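Long-range contact in conjugal transfer protein TRWB (PDB 1E9R), which probably couples ATP hydrolysis to DNA transport in bacterial conjugation, as a six-subunit ring resembling ring helicases and F1-ATPase: residues L172-R185 with S204-L218. Residues are numbered along the deposited sequence; the frame is centred on the assembly and turned at random.
Sequences LFHWTTIATFDDLR and SKALTSARFVLSDKL
R211 reaches off helix 201-217 and ends at the turn joining helices 169-178 and 181-188, a knob in the hole formed by T176, T177, F181 and L184. Bends at chi2 (-98°) and chi3 (-93°) bring the guanidinium end-on to the carbonyl of A179. NH1 (2.9 Å) and NH2 of R211 both donate to that one oxygen, A179 O, which lies in the guanidinium plane; the NH2 bond is the straighter, though its modelled length is doubtfully short. S195 OG of a second subunit reaches A179 O weakly. L184 CD1 packs 3.4 Å from R211 NH1. With R211 cut back to an alanine, A179 O would probably lose both guanidinium donors and a gap would open among the four hole residues. Beyond the turn, L207 CD1 sits over one face of the F181 ring, a CH-pi contact 3.5 Å from the centroid, while S204 O meets the ring edge. T208 OG1 is hydrogen-bonded to S200 of the second subunit, and R185 NE to F197 O. At the other end L218 CB packs on F173 CD1 (3.7 Å). T176 OG1 and T177 OG1 donate to L172 O and F173 O, within their own helix. In this helix-helix packing, segments 172-178 and 204-217 run 136° apart; helix 141-163 packs on L172 and L214, and helix 219-223 on F173.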
ATOM      1  N   LEU B 172     -24.950  24.056 -24.482  1.00 37.93           N
ATOM      2  CA  LEU B 172     -24.255  23.681 -23.262  1.00 37.20           C
ATOM      3  C   LEU B 172     -22.897  23.098 -23.627  1.00 36.47           C
ATOM      4  O   LEU B 172     -21.878  23.433 -23.031  1.00 35.09           O
ATOM      5  CB  LEU B 172     -25.074  22.637 -22.501  1.00 37.00           C
ATOM      6  CG  LEU B 172     -24.508  22.146 -21.173  1.00 37.31           C
ATOM      7  CD1 LEU B 172     -24.368  23.298 -20.186  1.00 35.85           C
ATOM      8  CD2 LEU B 172     -25.434  21.095 -20.620  1.00 35.94           C
ATOM      9  N   PHE B 173     -22.887  22.225 -24.622  1.00 33.91           N
ATOM     10  CA  PHE B 173     -21.645  21.609 -25.047  1.00 34.24           C
ATOM     11  C   PHE B 173     -20.696  22.627 -25.673  1.00 35.21           C
ATOM     12  O   PHE B 173     -19.480  22.524 -25.506  1.00 35.81           O
ATOM     13  CB  PHE B 173     -21.939  20.489 -26.038  1.00 32.57           C
ATOM     14  CG  PHE B 173     -20.728  19.699 -26.451  1.00 33.04           C
ATOM     15  CD1 PHE B 173     -20.188  18.740 -25.607  1.00 31.69           C
ATOM     16  CD2 PHE B 173     -20.154  19.884 -27.704  1.00 32.27           C
ATOM     17  CE1 PHE B 173     -19.094  17.971 -26.012  1.00 30.71           C
ATOM     18  CE2 PHE B 173     -19.058  19.118 -28.121  1.00 31.23           C
ATOM     19  CZ  PHE B 173     -18.530  18.162 -27.277  1.00 32.25           C
ATOM     20  N   HIS B 174     -21.242  23.607 -26.391  1.00 35.54           N
ATOM     21  CA  HIS B 174     -20.405  24.616 -27.038  1.00 34.44           C
ATOM     22  C   HIS B 174     -19.650  25.427 -26.000  1.00 34.93           C
ATOM     23  O   HIS B 174     -18.426  25.550 -26.033  1.00 34.03           O
ATOM     24  CB  HIS B 174     -21.253  25.573 -27.886  1.00 36.06           C
ATOM     25  CG  HIS B 174     -20.487  26.760 -28.389  1.00 36.21           C
ATOM     26  ND1 HIS B 174     -19.518  26.660 -29.369  1.00 37.93           N
ATOM     27  CD2 HIS B 174     -20.481  28.055 -27.986  1.00 37.20           C
ATOM     28  CE1 HIS B 174     -18.947  27.840 -29.542  1.00 40.21           C
ATOM     29  NE2 HIS B 174     -19.512  28.703 -28.714  1.00 38.67           N
ATOM     30  N   TRP B 175     -20.407  25.994 -25.079  1.00 34.47           N
ATOM     31  CA  TRP B 175     -19.838  26.806 -24.032  1.00 35.36           C
ATOM     32  C   TRP B 175     -18.834  26.072 -23.166  1.00 35.47           C
ATOM     33  O   TRP B 175     -17.731  26.559 -22.941  1.00 35.05           O
ATOM     34  CB  TRP B 175     -20.964  27.353 -23.160  1.00 38.51           C
ATOM     35  CG  TRP B 175     -21.675  28.505 -23.789  1.00 41.95           C
ATOM     36  CD1 TRP B 175     -23.000  28.581 -24.146  1.00 42.61           C
ATOM     37  CD2 TRP B 175     -21.087  29.753 -24.158  1.00 42.24           C
ATOM     38  NE1 TRP B 175     -23.264  29.805 -24.716  1.00 42.28           N
ATOM     39  CE2 TRP B 175     -22.107  30.542 -24.736  1.00 42.96           C
ATOM     40  CE3 TRP B 175     -19.790  30.281 -24.055  1.00 41.51           C
ATOM     41  CZ2 TRP B 175     -21.868  31.830 -25.209  1.00 42.43           C
ATOM     42  CZ3 TRP B 175     -19.556  31.554 -24.522  1.00 43.66           C
ATOM     43  CH2 TRP B 175     -20.589  32.319 -25.094  1.00 44.66           C
ATOM     44  N   THR B 176     -19.216  24.893 -22.690  1.00 32.69           N
ATOM     45  CA  THR B 176     -18.355  24.131 -21.806  1.00 32.34           C
ATOM     46  C   THR B 176     -17.117  23.531 -22.435  1.00 31.78           C
ATOM     47  O   THR B 176     -16.160  23.276 -21.724  1.00 31.63           O
ATOM     48  CB  THR B 176     -19.126  22.985 -21.070  1.00 29.68           C
ATOM     49  OG1 THR B 176     -19.694  22.075 -22.019  1.00 29.67           O
ATOM     50  CG2 THR B 176     -20.224  23.556 -20.197  1.00 27.83           C
ATOM     51  N   THR B 177     -17.104  23.308 -23.747  1.00 33.05           N
ATOM     52  CA  THR B 177     -15.919  22.697 -24.349  1.00 34.60           C
ATOM     53  C   THR B 177     -15.429  23.297 -25.661  1.00 34.96           C
ATOM     54  O   THR B 177     -14.318  23.011 -26.086  1.00 35.40           O
ATOM     55  CB  THR B 177     -16.134  21.178 -24.567  1.00 36.61           C
ATOM     56  OG1 THR B 177     -16.943  20.965 -25.729  1.00 35.02           O
ATOM     57  CG2 THR B 177     -16.842  20.561 -23.366  1.00 34.14           C
ATOM     58  N   ILE B 178     -16.243  24.132 -26.298  1.00 37.72           N
ATOM     59  CA  ILE B 178     -15.856  24.721 -27.578  1.00 37.93           C
ATOM     60  C   ILE B 178     -15.507  26.200 -27.506  1.00 37.87           C
ATOM     61  O   ILE B 178     -14.497  26.623 -28.054  1.00 36.80           O
ATOM     62  CB  ILE B 178     -16.968  24.539 -28.646  1.00 38.59           C
ATOM     63  CG1 ILE B 178     -17.319  23.059 -28.802  1.00 36.51           C
ATOM     64  CG2 ILE B 178     -16.490  25.085 -29.979  1.00 37.21           C
ATOM     65  CD1 ILE B 178     -16.170  22.210 -29.273  1.00 37.72           C
ATOM     66  N   ALA B 179     -16.344  26.989 -26.847  1.00 38.75           N
ATOM     67  CA  ALA B 179     -16.077  28.414 -26.735  1.00 40.90           C
ATOM     68  C   ALA B 179     -14.673  28.581 -26.181  1.00 44.51           C
ATOM     69  O   ALA B 179     -14.214  27.749 -25.407  1.00 47.19           O
ATOM     70  CB  ALA B 179     -17.087  29.066 -25.806  1.00 40.61           C
ATOM     71  N   THR B 180     -13.980  29.646 -26.576  1.00 45.57           N
ATOM     72  CA  THR B 180     -12.627  29.864 -26.074  1.00 46.24           C
ATOM     73  C   THR B 180     -12.682  30.102 -24.573  1.00 46.02           C
ATOM     74  O   THR B 180     -13.715  30.485 -24.018  1.00 44.75           O
ATOM     75  CB  THR B 180     -11.937  31.093 -26.716  1.00 44.41           C
ATOM     76  OG1 THR B 180     -12.549  32.288 -26.225  1.00 45.70           O
ATOM     77  CG2 THR B 180     -12.051  31.054 -28.231  1.00 44.57           C
ATOM     78  N   PHE B 181     -11.546  29.873 -23.931  1.00 47.09           N
ATOM     79  CA  PHE B 181     -11.407  30.052 -22.496  1.00 49.16           C
ATOM     80  C   PHE B 181     -11.993  31.377 -22.064  1.00 50.40           C
ATOM     81  O   PHE B 181     -12.760  31.448 -21.106  1.00 51.86           O
ATOM     82  CB  PHE B 181      -9.935  30.041 -22.128  1.00 49.68           C
ATOM     83  CG  PHE B 181      -9.630  29.334 -20.844  1.00 50.33           C
ATOM     84  CD1 PHE B 181      -9.832  27.960 -20.726  1.00 48.80           C
ATOM     85  CD2 PHE B 181      -9.062  30.021 -19.781  1.00 50.00           C
ATOM     86  CE1 PHE B 181      -9.463  27.279 -19.572  1.00 48.69           C
ATOM     87  CE2 PHE B 181      -8.688  29.346 -18.620  1.00 49.53           C
ATOM     88  CZ  PHE B 181      -8.889  27.970 -18.519  1.00 49.08           C
ATOM     89  N   ASP B 182     -11.616  32.429 -22.783  1.00 52.09           N
ATOM     90  CA  ASP B 182     -12.082  33.770 -22.470  1.00 52.89           C
ATOM     91  C   ASP B 182     -13.571  33.990 -22.648  1.00 53.12           C
ATOM     92  O   ASP B 182     -14.210  34.593 -21.788  1.00 53.45           O
ATOM     93  CB  ASP B 182     -11.325  34.802 -23.296  1.00 57.79           C
ATOM     94  CG  ASP B 182      -9.846  34.822 -22.983  1.00 61.05           C
ATOM     95  OD1 ASP B 182      -9.360  33.915 -22.266  1.00 63.17           O
ATOM     96  OD2 ASP B 182      -9.164  35.749 -23.461  1.00 64.18           O
ATOM     97  N   ASP B 183     -14.133  33.523 -23.758  1.00 52.10           N
ATOM     98  CA  ASP B 183     -15.558  33.710 -23.980  1.00 50.59           C
ATOM     99  C   ASP B 183     -16.355  32.980 -22.930  1.00 48.81           C
ATOM    100  O   ASP B 183     -17.395  33.472 -22.487  1.00 47.57           O
ATOM    101  CB  ASP B 183     -15.959  33.214 -25.359  1.00 54.17           C
ATOM    102  CG  ASP B 183     -15.395  34.071 -26.463  1.00 55.86           C
ATOM    103  OD1 ASP B 183     -15.455  35.311 -26.330  1.00 55.38           O
ATOM    104  OD2 ASP B 183     -14.901  33.509 -27.464  1.00 57.29           O
ATOM    105  N   LEU B 184     -15.863  31.803 -22.537  1.00 46.40           N
ATOM    106  CA  LEU B 184     -16.528  31.000 -21.520  1.00 45.67           C
ATOM    107  C   LEU B 184     -16.570  31.837 -20.259  1.00 45.26           C
ATOM    108  O   LEU B 184     -17.629  32.027 -19.656  1.00 43.07           O
ATOM    109  CB  LEU B 184     -15.747  29.723 -21.244  1.00 44.02           C
ATOM    110  CG  LEU B 184     -16.554  28.533 -20.722  1.00 44.71           C
ATOM    111  CD1 LEU B 184     -15.578  27.505 -20.178  1.00 44.00           C
ATOM    112  CD2 LEU B 184     -17.536  28.953 -19.646  1.00 43.99           C
ATOM    113  N   ARG B 185     -15.399  32.331 -19.865  1.00 46.46           N
ATOM    114  CA  ARG B 185     -15.272  33.181 -18.684  1.00 48.16           C
ATOM    115  C   ARG B 185     -16.329  34.283 -18.716  1.00 47.40           C
ATOM    116  O   ARG B 185     -17.007  34.539 -17.727  1.00 47.58           O
ATOM    117  CB  ARG B 185     -13.883  33.818 -18.646  1.00 51.07           C
ATOM    118  CG  ARG B 185     -12.749  32.884 -18.254  1.00 52.83           C
ATOM    119  CD  ARG B 185     -12.425  33.056 -16.785  1.00 52.72           C
ATOM    120  NE  ARG B 185     -11.288  32.251 -16.349  1.00 55.12           N
ATOM    121  CZ  ARG B 185     -10.060  32.353 -16.843  1.00 56.17           C
ATOM    122  NH1 ARG B 185      -9.806  33.220 -17.808  1.00 56.98           N
ATOM    123  NH2 ARG B 185      -9.089  31.582 -16.375  1.00 56.24           N
ATOM    124  N   SER B 204      -7.315  28.472 -13.340  1.00 28.30           N
ATOM    125  CA  SER B 204      -7.308  28.189 -14.776  1.00 28.49           C
ATOM    126  C   SER B 204      -7.186  26.700 -15.004  1.00 27.21           C
ATOM    127  O   SER B 204      -7.814  26.143 -15.906  1.00 26.74           O
ATOM    128  CB  SER B 204      -6.130  28.886 -15.469  1.00 28.67           C
ATOM    129  OG  SER B 204      -6.335  30.286 -15.550  1.00 33.03           O
ATOM    130  N   LYS B 205      -6.352  26.068 -14.189  1.00 25.19           N
ATOM    131  CA  LYS B 205      -6.135  24.640 -14.273  1.00 27.27           C
ATOM    132  C   LYS B 205      -7.440  23.922 -13.952  1.00 26.37           C
ATOM    133  O   LYS B 205      -7.816  22.937 -14.608  1.00 26.12           O
ATOM    134  CB  LYS B 205      -5.059  24.232 -13.283  1.00 28.41           C
ATOM    135  CG  LYS B 205      -4.909  22.746 -13.161  1.00 31.69           C
ATOM    136  CD  LYS B 205      -3.776  22.389 -12.231  1.00 32.12           C
ATOM    137  CE  LYS B 205      -3.696  20.876 -12.057  1.00 35.54           C
ATOM    138  NZ  LYS B 205      -2.608  20.474 -11.125  1.00 37.84           N
ATOM    139  N   ALA B 206      -8.133  24.428 -12.937  1.00 25.38           N
ATOM    140  CA  ALA B 206      -9.410  23.866 -12.531  1.00 26.13           C
ATOM    141  C   ALA B 206     -10.402  23.946 -13.693  1.00 27.38           C
ATOM    142  O   ALA B 206     -11.070  22.964 -14.005  1.00 29.93           O
ATOM    143  CB  ALA B 206      -9.941  24.611 -11.327  1.00 23.19           C
ATOM    144  N   LEU B 207     -10.482  25.107 -14.346  1.00 27.11           N
ATOM    145  CA  LEU B 207     -11.393  25.286 -15.482  1.00 27.43           C
ATOM    146  C   LEU B 207     -11.037  24.289 -16.578  1.00 27.30           C
ATOM    147  O   LEU B 207     -11.913  23.615 -17.118  1.00 28.45           O
ATOM    148  CB  LEU B 207     -11.288  26.702 -16.061  1.00 29.20           C
ATOM    149  CG  LEU B 207     -12.540  27.359 -16.665  1.00 32.06           C
ATOM    150  CD1 LEU B 207     -12.130  28.372 -17.726  1.00 29.54           C
ATOM    151  CD2 LEU B 207     -13.440  26.317 -17.275  1.00 29.90           C
ATOM    152  N   THR B 208      -9.746  24.212 -16.907  1.00 26.57           N
ATOM    153  CA  THR B 208      -9.264  23.296 -17.936  1.00 26.32           C
ATOM    154  C   THR B 208      -9.698  21.881 -17.613  1.00 26.89           C
ATOM    155  O   THR B 208     -10.135  21.146 -18.500  1.00 28.15           O
ATOM    156  CB  THR B 208      -7.726  23.303 -18.039  1.00 26.40           C
ATOM    157  OG1 THR B 208      -7.287  24.521 -18.641  1.00 28.04           O
ATOM    158  CG2 THR B 208      -7.251  22.162 -18.888  1.00 23.97           C
ATOM    159  N   SER B 209      -9.567  21.499 -16.344  1.00 26.41           N
ATOM    160  CA  SER B 209      -9.957  20.160 -15.910  1.00 27.01           C
ATOM    161  C   SER B 209     -11.442  19.902 -16.119  1.00 27.79           C
ATOM    162  O   SER B 209     -11.837  18.834 -16.594  1.00 29.43           O
ATOM    163  CB  SER B 209      -9.607  19.962 -14.444  1.00 25.73           C
ATOM    164  OG  SER B 209      -8.212  19.842 -14.309  1.00 25.56           O
ATOM    165  N   ALA B 210     -12.257  20.886 -15.760  1.00 25.51           N
ATOM    166  CA  ALA B 210     -13.695  20.787 -15.918  1.00 25.65           C
ATOM    167  C   ALA B 210     -14.014  20.537 -17.391  1.00 26.54           C
ATOM    168  O   ALA B 210     -14.754  19.619 -17.719  1.00 28.53           O
ATOM    169  CB  ALA B 210     -14.357  22.081 -15.432  1.00 22.06           C
ATOM    170  N   ARG B 211     -13.440  21.354 -18.273  1.00 29.59           N
ATOM    171  CA  ARG B 211     -13.656  21.239 -19.717  1.00 30.78           C
ATOM    172  C   ARG B 211     -13.432  19.816 -20.214  1.00 28.07           C
ATOM    173  O   ARG B 211     -14.226  19.276 -20.981  1.00 28.54           O
ATOM    174  CB  ARG B 211     -12.715  22.192 -20.452  1.00 32.03           C
ATOM    175  CG  ARG B 211     -12.908  23.642 -20.060  1.00 36.52           C
ATOM    176  CD  ARG B 211     -13.790  24.382 -21.055  1.00 42.17           C
ATOM    177  NE  ARG B 211     -13.009  25.054 -22.087  1.00 43.23           N
ATOM    178  CZ  ARG B 211     -13.526  25.814 -23.049  1.00 43.71           C
ATOM    179  NH1 ARG B 211     -14.837  26.003 -23.135  1.00 42.02           N
ATOM    180  NH2 ARG B 211     -12.713  26.426 -23.901  1.00 44.61           N
ATOM    181  N   PHE B 212     -12.338  19.215 -19.774  1.00 26.74           N
ATOM    182  CA  PHE B 212     -12.008  17.856 -20.166  1.00 25.33           C
ATOM    183  C   PHE B 212     -13.043  16.846 -19.676  1.00 25.86           C
ATOM    184  O   PHE B 212     -13.473  15.982 -20.433  1.00 27.25           O
ATOM    185  CB  PHE B 212     -10.622  17.490 -19.642  1.00 22.41           C
ATOM    186  CG  PHE B 212      -9.514  17.961 -20.517  1.00 24.04           C
ATOM    187  CD1 PHE B 212      -9.507  17.645 -21.874  1.00 20.56           C
ATOM    188  CD2 PHE B 212      -8.465  18.704 -19.991  1.00 24.29           C
ATOM    189  CE1 PHE B 212      -8.473  18.058 -22.691  1.00 22.87           C
ATOM    190  CE2 PHE B 212      -7.417  19.126 -20.809  1.00 23.85           C
ATOM    191  CZ  PHE B 212      -7.419  18.803 -22.156  1.00 23.57           C
ATOM    192  N   VAL B 213     -13.445  16.941 -18.416  1.00 27.30           N
ATOM    193  CA  VAL B 213     -14.439  16.011 -17.902  1.00 29.09           C
ATOM    194  C   VAL B 213     -15.671  16.092 -18.779  1.00 28.61           C
ATOM    195  O   VAL B 213     -16.142  15.085 -19.284  1.00 28.53           O
ATOM    196  CB  VAL B 213     -14.859  16.349 -16.456  1.00 28.46           C
ATOM    197  CG1 VAL B 213     -16.010  15.466 -16.033  1.00 26.07           C
ATOM    198  CG2 VAL B 213     -13.687  16.159 -15.518  1.00 27.32           C
ATOM    199  N   LEU B 214     -16.183  17.304 -18.956  1.00 29.84           N
ATOM    200  CA  LEU B 214     -17.377  17.535 -19.762  1.00 31.06           C
ATOM    201  C   LEU B 214     -17.211  17.113 -21.216  1.00 29.90           C
ATOM    202  O   LEU B 214     -18.170  16.686 -21.857  1.00 31.72           O
ATOM    203  CB  LEU B 214     -17.773  19.008 -19.689  1.00 29.72           C
ATOM    204  CG  LEU B 214     -18.840  19.425 -18.674  1.00 32.32           C
ATOM    205  CD1 LEU B 214     -18.945  18.425 -17.536  1.00 29.70           C
ATOM    206  CD2 LEU B 214     -18.501  20.820 -18.168  1.00 29.82           C
ATOM    207  N   SER B 215     -16.000  17.230 -21.739  1.00 29.10           N
ATOM    208  CA  SER B 215     -15.751  16.818 -23.110  1.00 31.10           C
ATOM    209  C   SER B 215     -15.928  15.301 -23.204  1.00 32.70           C
ATOM    210  O   SER B 215     -16.291  14.776 -24.253  1.00 31.08           O
ATOM    211  CB  SER B 215     -14.328  17.214 -23.537  1.00 28.77           C
ATOM    212  OG  SER B 215     -13.532  16.069 -23.807  1.00 30.51           O
ATOM    213  N   ASP B 216     -15.680  14.601 -22.097  1.00 33.51           N
ATOM    214  CA  ASP B 216     -15.805  13.150 -22.064  1.00 36.05           C
ATOM    215  C   ASP B 216     -17.217  12.687 -21.776  1.00 33.94           C
ATOM    216  O   ASP B 216     -17.670  11.696 -22.339  1.00 34.17           O
ATOM    217  CB  ASP B 216     -14.879  12.534 -21.002  1.00 41.03           C
ATOM    218  CG  ASP B 216     -13.402  12.692 -21.337  1.00 45.77           C
ATOM    219  OD1 ASP B 216     -13.045  12.599 -22.535  1.00 52.17           O
ATOM    220  OD2 ASP B 216     -12.591  12.891 -20.403  1.00 48.95           O
ATOM    221  N   LYS B 217     -17.912  13.408 -20.907  1.00 32.58           N
ATOM    222  CA  LYS B 217     -19.260  13.014 -20.520  1.00 33.40           C
ATOM    223  C   LYS B 217     -20.418  13.451 -21.409  1.00 32.87           C
ATOM    224  O   LYS B 217     -21.323  12.664 -21.684  1.00 32.95           O
ATOM    225  CB  LYS B 217     -19.547  13.471 -19.082  1.00 31.01           C
ATOM    226  CG  LYS B 217     -18.495  13.060 -18.074  1.00 27.00           C
ATOM    227  CD  LYS B 217     -18.239  11.576 -18.101  1.00 27.75           C
ATOM    228  CE  LYS B 217     -17.004  11.224 -17.298  1.00 25.76           C
ATOM    229  NZ  LYS B 217     -16.615   9.801 -17.492  1.00 27.11           N
ATOM    230  N   LEU B 218     -20.383  14.694 -21.867  1.00 33.33           N
ATOM    231  CA  LEU B 218     -21.471  15.247 -22.657  1.00 33.13           C
ATOM    232  C   LEU B 218     -21.778  14.765 -24.071  1.00 32.74           C
ATOM    233  O   LEU B 218     -22.947  14.712 -24.456  1.00 31.69           O
ATOM    234  CB  LEU B 218     -21.341  16.763 -22.684  1.00 33.42           C
ATOM    235  CG  LEU B 218     -21.501  17.422 -21.314  1.00 35.67           C
ATOM    236  CD1 LEU B 218     -21.366  18.938 -21.432  1.00 36.35           C
ATOM    237  CD2 LEU B 218     -22.854  17.051 -20.744  1.00 31.31           C
TER